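Local atomic coordinates of protein BZZ1 (Saccharomyces cerevisiae, PDB entry 2A28), a protein that works in endocytosis and trafficking to the vacuole, restoring actin polarity with type I myosins after salt stress; this chain is its second SH3 domain. Residues Asp15-Asp20 / Asp42-Leu47; Met3-Ala8 / Asp23-Ile28. All blocks are in the same frame, centred on the assembly; numbering follows the deposited sequence.

Interaction 1 (Asp15-Asp20 / Asp42-Leu47); sequences DEISID and DGLKGL
I17 lays its CG2 methyl on one face of the K45-G46 peptide group, 3.4 Å from both C and O of K45. L44 closes in on the same methyl from the side, its CG 3.6 Å from I17 CG2. A second flat group, the carboxylate of D15, has L47 CD1 above one face, displaced to the OD2 side, with 3.6 Å between CD1 and OD2. The D15 carbonyl is used differently: L47 N donates to D15 O from within the carbonyl plane, over 2.9 Å and almost straight at 174°. In return I17 N donates to L47 O, also at 2.9 Å, but comes in tilted out of that carbonyl's plane. These two bonds flank E16 and make a single beta bridge with L47, to which E16 CA adds a CA-H...O contact with L47 O.

The I17 side chain has CG1 wedged between its own N and carbonyl carbon (chi1 56°), which turns CG2 onto the peptide face and brings CD1 near L44 O and G46 N. Contact this close needs G46 to be bare, since a side chain there would run into both I17 CG2 and D15 O. Were I17 an alanine, the K45-G46 peptide would probably lose its apolar cover and L44 CG its partner, opening a gap between loop and strand. E16 points its carboxylate the other way, where OE1 is bonded to Y9 OH and Q12 N, and both E16 and L47 touch W36. The chemistry thus divides the work: two backbone bonds set the RT loop on strand 44-49, and a buried isoleucine covers one face of the K45-G46 peptide, which probably limits access of water to it.

Interaction 2 (Met3-Ala8 / Asp23-Ile28); sequences MEAIYA and DIITVI
M3 and I25 pair at the tight end of this contact, an antiparallel hydrogen-bonded pair in which I25 N reaches M3 O at 2.8 Å, nearly in line with the carbonyl, and M3 N returns a bond to I25 O. One step on, E4 faces I24 as a non-hydrogen-bonded pair, and the ladder closes with A5 N on D23 O at 2.9 Å; E4 CA also comes within 3.2 Å of this oxygen.

On the face carrying M3 and I25 the packing turns inward. M3 CG meets V27 CG2 at 3.7 Å before the rest of the methionine leads off toward C53, and I25, buried, rests against I19, F48 and C53. A5 CB adds to this side, 4.1 Å from D23 CB.

The E4 and I24 face is looser and more open. I24 is bent at both torsions (chi1 -57°, chi2 -55°), which swings CD1 over the neighbouring strand to lie 3.6 Å from E4 CB. Beyond that methyl contact the E4 chain runs out extended, with a weak, long ion pair from OE1 to K54 NZ. Strand 2-4 set antiparallel against strand 24-27, the two joined through the RT loop and diverging turn, is characteristic of the SH3 beta-barrel.

How the interactions relate
Interactions 1 and 2 lie about 9 Å apart between centres: interaction 2 joins the strand before the RT loop to the one after the diverging turn, and interaction 1 holds the returning part of the loop on strand 44-49. They meet directly, with I19 CG2 3.8 Å from I25 CD1 and D20 O 3.2 Å from A5 CB, while D23 OD2 accepts a hydrogen bond from D20 N across the diverging turn. K45 CD also packs 3.5 Å from I28 CD1. Both interactions reach the same four-stranded sheet, at its opposite outer strands. Interaction 1 lies beside Y9 and W36, and segment 3-8 carries Y7 next to Y52; in SH3 domains these positions usually line the proline-rich peptide groove.

Interaction 1 (Asp15-Asp20 / Asp42-Leu47)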
loop_
_atom_site.group_PDB
_atom_site.type_symbol
_atom_site.label_atom_id
_atom_site.label_comp_id
_atom_site.label_asym_id
_atom_site.label_seq_id
_atom_site.Cartn_x
_atom_site.Cartn_y
_atom_site.Cartn_z
ATOM N N ASP A 15 -8.994 -5.370 -5.755
ATOM C CA ASP A 15 -7.692 -4.869 -6.175
ATOM C C ASP A 15 -6.937 -4.092 -5.100
ATOM O O ASP A 15 -5.790 -3.690 -5.320
ATOM C CB ASP A 15 -7.830 -3.998 -7.427
ATOM C CG ASP A 15 -8.756 -2.843 -7.290
ATOM O OD1 ASP A 15 -9.610 -2.875 -6.347
ATOM O OD2 ASP A 15 -8.633 -1.915 -8.125
ATOM N N GLU A 16 -7.554 -3.946 -3.955
ATOM C CA GLU A 16 -6.920 -3.204 -2.859
ATOM C C GLU A 16 -6.436 -4.172 -1.817
ATOM O O GLU A 16 -6.897 -5.315 -1.695
ATOM C CB GLU A 16 -7.921 -2.219 -2.223
ATOM C CG GLU A 16 -8.350 -1.136 -3.214
ATOM C CD GLU A 16 -9.339 -0.145 -2.636
ATOM O OE1 GLU A 16 -9.574 -0.221 -1.409
ATOM O OE2 GLU A 16 -9.886 0.694 -3.410
ATOM N N ILE A 17 -5.427 -3.710 -1.032
ATOM C CA ILE A 17 -4.974 -4.487 0.121
ATOM C C ILE A 17 -5.122 -3.647 1.387
ATOM O O ILE A 17 -4.960 -2.443 1.410
ATOM C CB ILE A 17 -3.541 -5.021 -0.006
ATOM C CG1 ILE A 17 -2.522 -3.914 -0.268
ATOM C CG2 ILE A 17 -3.425 -6.170 -1.026
ATOM C CD1 ILE A 17 -1.107 -4.348 -0.061
ATOM N N SER A 18 -5.459 -4.347 2.445
ATOM C CA SER A 18 -5.439 -3.728 3.792
ATOM C C SER A 18 -4.006 -3.594 4.284
ATOM O O SER A 18 -3.215 -4.483 4.161
ATOM C CB SER A 18 -6.289 -4.540 4.770
ATOM O OG SER A 18 -7.662 -4.549 4.329
ATOM N N ILE A 19 -3.678 -2.450 4.860
ATOM C CA ILE A 19 -2.386 -2.173 5.507
ATOM C C ILE A 19 -2.642 -1.703 6.913
ATOM O O ILE A 19 -3.670 -1.135 7.228
ATOM C CB ILE A 19 -1.577 -1.187 4.672
ATOM C CG1 ILE A 19 -2.240 0.184 4.559
ATOM C CG2 ILE A 19 -1.343 -1.808 3.319
ATOM C CD1 ILE A 19 -1.371 1.263 3.976
ATOM N N ASP A 20 -1.609 -1.958 7.746
ATOM C CA ASP A 20 -1.619 -1.596 9.159
ATOM C C ASP A 20 -0.318 -0.871 9.454
ATOM O O ASP A 20 0.712 -1.139 8.848
ATOM C CB ASP A 20 -1.696 -2.821 10.076
ATOM C CG ASP A 20 -2.912 -3.670 9.769
ATOM O OD1 ASP A 20 -4.026 -3.205 10.131
ATOM O OD2 ASP A 20 -2.851 -4.769 9.169
ATOM N N ASP A 42 4.600 -9.118 2.445
ATOM C CA ASP A 42 4.598 -10.527 2.832
ATOM C C ASP A 42 3.776 -11.318 1.836
ATOM O O ASP A 42 3.114 -12.260 2.212
ATOM C CB ASP A 42 4.086 -10.602 4.262
ATOM C CG ASP A 42 5.047 -10.113 5.304
ATOM O OD1 ASP A 42 6.240 -9.909 5.008
ATOM O OD2 ASP A 42 4.584 -9.893 6.452
ATOM N N GLY A 43 3.942 -10.926 0.586
ATOM C CA GLY A 43 3.228 -11.567 -0.484
ATOM C C GLY A 43 1.806 -11.108 -0.700
ATOM O O GLY A 43 1.244 -11.480 -1.723
ATOM N N LEU A 44 1.189 -10.336 0.171
ATOM C CA LEU A 44 -0.120 -9.745 -0.046
ATOM C C LEU A 44 0.093 -8.570 -1.021
ATOM O O LEU A 44 0.834 -7.655 -0.636
ATOM C CB LEU A 44 -0.642 -9.229 1.286
ATOM C CG LEU A 44 -2.025 -8.601 1.284
ATOM C CD1 LEU A 44 -3.086 -9.628 0.923
ATOM C CD2 LEU A 44 -2.343 -7.917 2.610
ATOM N N LYS A 45 -0.513 -8.568 -2.207
ATOM C CA LYS A 45 -0.265 -7.591 -3.280
ATOM C C LYS A 45 -1.521 -6.900 -3.711
ATOM O O LYS A 45 -2.537 -7.542 -3.963
ATOM C CB LYS A 45 0.313 -8.414 -4.439
ATOM C CG LYS A 45 0.727 -7.567 -5.613
ATOM C CD LYS A 45 1.704 -8.327 -6.540
ATOM C CE LYS A 45 1.032 -9.593 -7.040
ATOM N NZ LYS A 45 1.840 -10.168 -8.169
ATOM N N GLY A 46 -1.448 -5.591 -3.832
ATOM C CA GLY A 46 -2.548 -4.799 -4.315
ATOM C C GLY A 46 -2.302 -3.345 -4.121
ATOM O O GLY A 46 -1.184 -2.859 -3.820
ATOM N N LEU A 47 -3.331 -2.557 -4.357
ATOM C CA LEU A 47 -3.321 -1.132 -4.244
ATOM C C LEU A 47 -3.609 -0.672 -2.800
ATOM O O LEU A 47 -4.482 -1.160 -2.128
ATOM C CB LEU A 47 -4.413 -0.479 -5.116
ATOM C CG LEU A 47 -4.317 -0.752 -6.612
ATOM C CD1 LEU A 47 -5.550 -0.258 -7.334
ATOM C CD2 LEU A 47 -3.081 -0.075 -7.189
#

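Interaction 2 (Met3-Ala8 / Asp23-Ile28)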
loop_
_atom_site.group_PDB
_atom_site.type_symbol
_atom_site.label_atom_id
_atom_site.label_comp_id
_atom_site.label_asym_id
_atom_site.label_seq_id
_atom_site.Cartn_x
_atom_site.Cartn_y
_atom_site.Cartn_z
ATOM N N MET A 3 7.858 1.274 1.185
ATOM C CA MET A 3 7.132 2.245 2.008
ATOM C C MET A 3 6.732 1.615 3.313
ATOM O O MET A 3 6.556 0.411 3.421
ATOM C CB MET A 3 5.850 2.745 1.316
ATOM C CG MET A 3 6.104 3.388 -0.043
ATOM S SD MET A 3 4.626 4.333 -0.485
ATOM C CE MET A 3 5.033 5.798 0.507
ATOM N N GLU A 4 6.627 2.409 4.353
ATOM C CA GLU A 4 6.199 1.954 5.688
ATOM C C GLU A 4 4.835 2.568 5.986
ATOM O O GLU A 4 4.698 3.804 5.951
ATOM C CB GLU A 4 7.188 2.340 6.767
ATOM C CG GLU A 4 6.671 2.154 8.172
ATOM C CD GLU A 4 7.629 2.523 9.279
ATOM O OE1 GLU A 4 8.740 3.011 9.004
ATOM O OE2 GLU A 4 7.256 2.306 10.451
ATOM N N ALA A 5 3.855 1.772 6.273
ATOM C CA ALA A 5 2.516 2.206 6.622
ATOM C C ALA A 5 2.581 2.938 7.969
ATOM O O ALA A 5 3.163 2.479 8.915
ATOM C CB ALA A 5 1.529 1.038 6.682
ATOM N N ILE A 6 1.949 4.086 7.978
ATOM C CA ILE A 6 1.817 4.842 9.238
ATOM C C ILE A 6 0.355 4.999 9.643
ATOM O O ILE A 6 0.154 5.504 10.784
ATOM C CB ILE A 6 2.555 6.197 9.158
ATOM C CG1 ILE A 6 2.215 7.042 7.952
ATOM C CG2 ILE A 6 4.067 5.934 9.213
ATOM C CD1 ILE A 6 2.686 8.507 8.037
ATOM N N TYR A 7 -0.604 4.641 8.838
ATOM C CA TYR A 7 -2.044 4.636 9.135
ATOM C C TYR A 7 -2.624 3.354 8.551
ATOM O O TYR A 7 -2.142 2.765 7.582
ATOM C CB TYR A 7 -2.718 5.868 8.515
ATOM C CG TYR A 7 -2.227 7.178 9.122
ATOM C CD1 TYR A 7 -2.469 7.558 10.444
ATOM C CD2 TYR A 7 -1.483 7.996 8.298
ATOM C CE1 TYR A 7 -1.981 8.756 10.933
ATOM C CE2 TYR A 7 -1.007 9.191 8.812
ATOM C CZ TYR A 7 -1.243 9.582 10.106
ATOM O OH TYR A 7 -0.768 10.782 10.585
ATOM N N ALA A 8 -3.709 2.878 9.159
ATOM C CA ALA A 8 -4.422 1.698 8.719
ATOM C C ALA A 8 -5.321 2.048 7.545
ATOM O O ALA A 8 -5.955 3.078 7.505
ATOM C CB ALA A 8 -5.333 1.149 9.807
ATOM N N ASP A 23 3.609 -1.893 8.676
ATOM C CA ASP A 23 3.824 -2.716 7.496
ATOM C C ASP A 23 4.912 -2.149 6.603
ATOM O O ASP A 23 4.879 -0.933 6.323
ATOM C CB ASP A 23 2.548 -2.916 6.678
ATOM C CG ASP A 23 1.433 -3.731 7.235
ATOM O OD1 ASP A 23 1.655 -4.461 8.233
ATOM O OD2 ASP A 23 0.338 -3.745 6.630
ATOM N N ILE A 24 5.820 -2.970 6.152
ATOM C CA ILE A 24 6.854 -2.579 5.185
ATOM C C ILE A 24 6.416 -3.165 3.842
ATOM O O ILE A 24 6.396 -4.401 3.673
ATOM C CB ILE A 24 8.257 -3.036 5.558
ATOM C CG1 ILE A 24 8.687 -2.536 6.939
ATOM C CG2 ILE A 24 9.273 -2.636 4.482
ATOM C CD1 ILE A 24 8.568 -1.006 7.045
ATOM N N ILE A 25 6.084 -2.293 2.949
ATOM C CA ILE A 25 5.470 -2.616 1.683
ATOM C C ILE A 25 6.428 -2.387 0.509
ATOM O O ILE A 25 6.892 -1.272 0.303
ATOM C CB ILE A 25 4.153 -1.830 1.453
ATOM C CG1 ILE A 25 3.224 -1.893 2.665
ATOM C CG2 ILE A 25 3.473 -2.340 0.213
ATOM C CD1 ILE A 25 2.237 -0.735 2.690
ATOM N N THR A 26 6.754 -3.417 -0.252
ATOM C CA THR A 26 7.632 -3.281 -1.415
ATOM C C THR A 26 6.836 -2.676 -2.555
ATOM O O THR A 26 5.721 -3.152 -2.891
ATOM C CB THR A 26 8.167 -4.661 -1.815
ATOM O OG1 THR A 26 8.930 -5.123 -0.668
ATOM C CG2 THR A 26 9.078 -4.530 -3.017
ATOM N N VAL A 27 7.353 -1.597 -3.147
ATOM C CA VAL A 27 6.659 -0.903 -4.215
ATOM C C VAL A 27 6.884 -1.620 -5.528
ATOM O O VAL A 27 8.019 -1.862 -5.898
ATOM C CB VAL A 27 7.165 0.518 -4.350
ATOM C CG1 VAL A 27 6.607 1.214 -5.577
ATOM C CG2 VAL A 27 6.781 1.270 -3.060
ATOM N N ILE A 28 5.775 -1.918 -6.211
ATOM C CA ILE A 28 5.813 -2.487 -7.554
ATOM C C ILE A 28 5.530 -1.420 -8.583
ATOM O O ILE A 28 6.278 -1.349 -9.590
ATOM C CB ILE A 28 4.869 -3.676 -7.645
ATOM C CG1 ILE A 28 5.266 -4.822 -6.662
ATOM C CG2 ILE A 28 4.776 -4.238 -9.066
ATOM C CD1 ILE A 28 4.217 -5.906 -6.538
#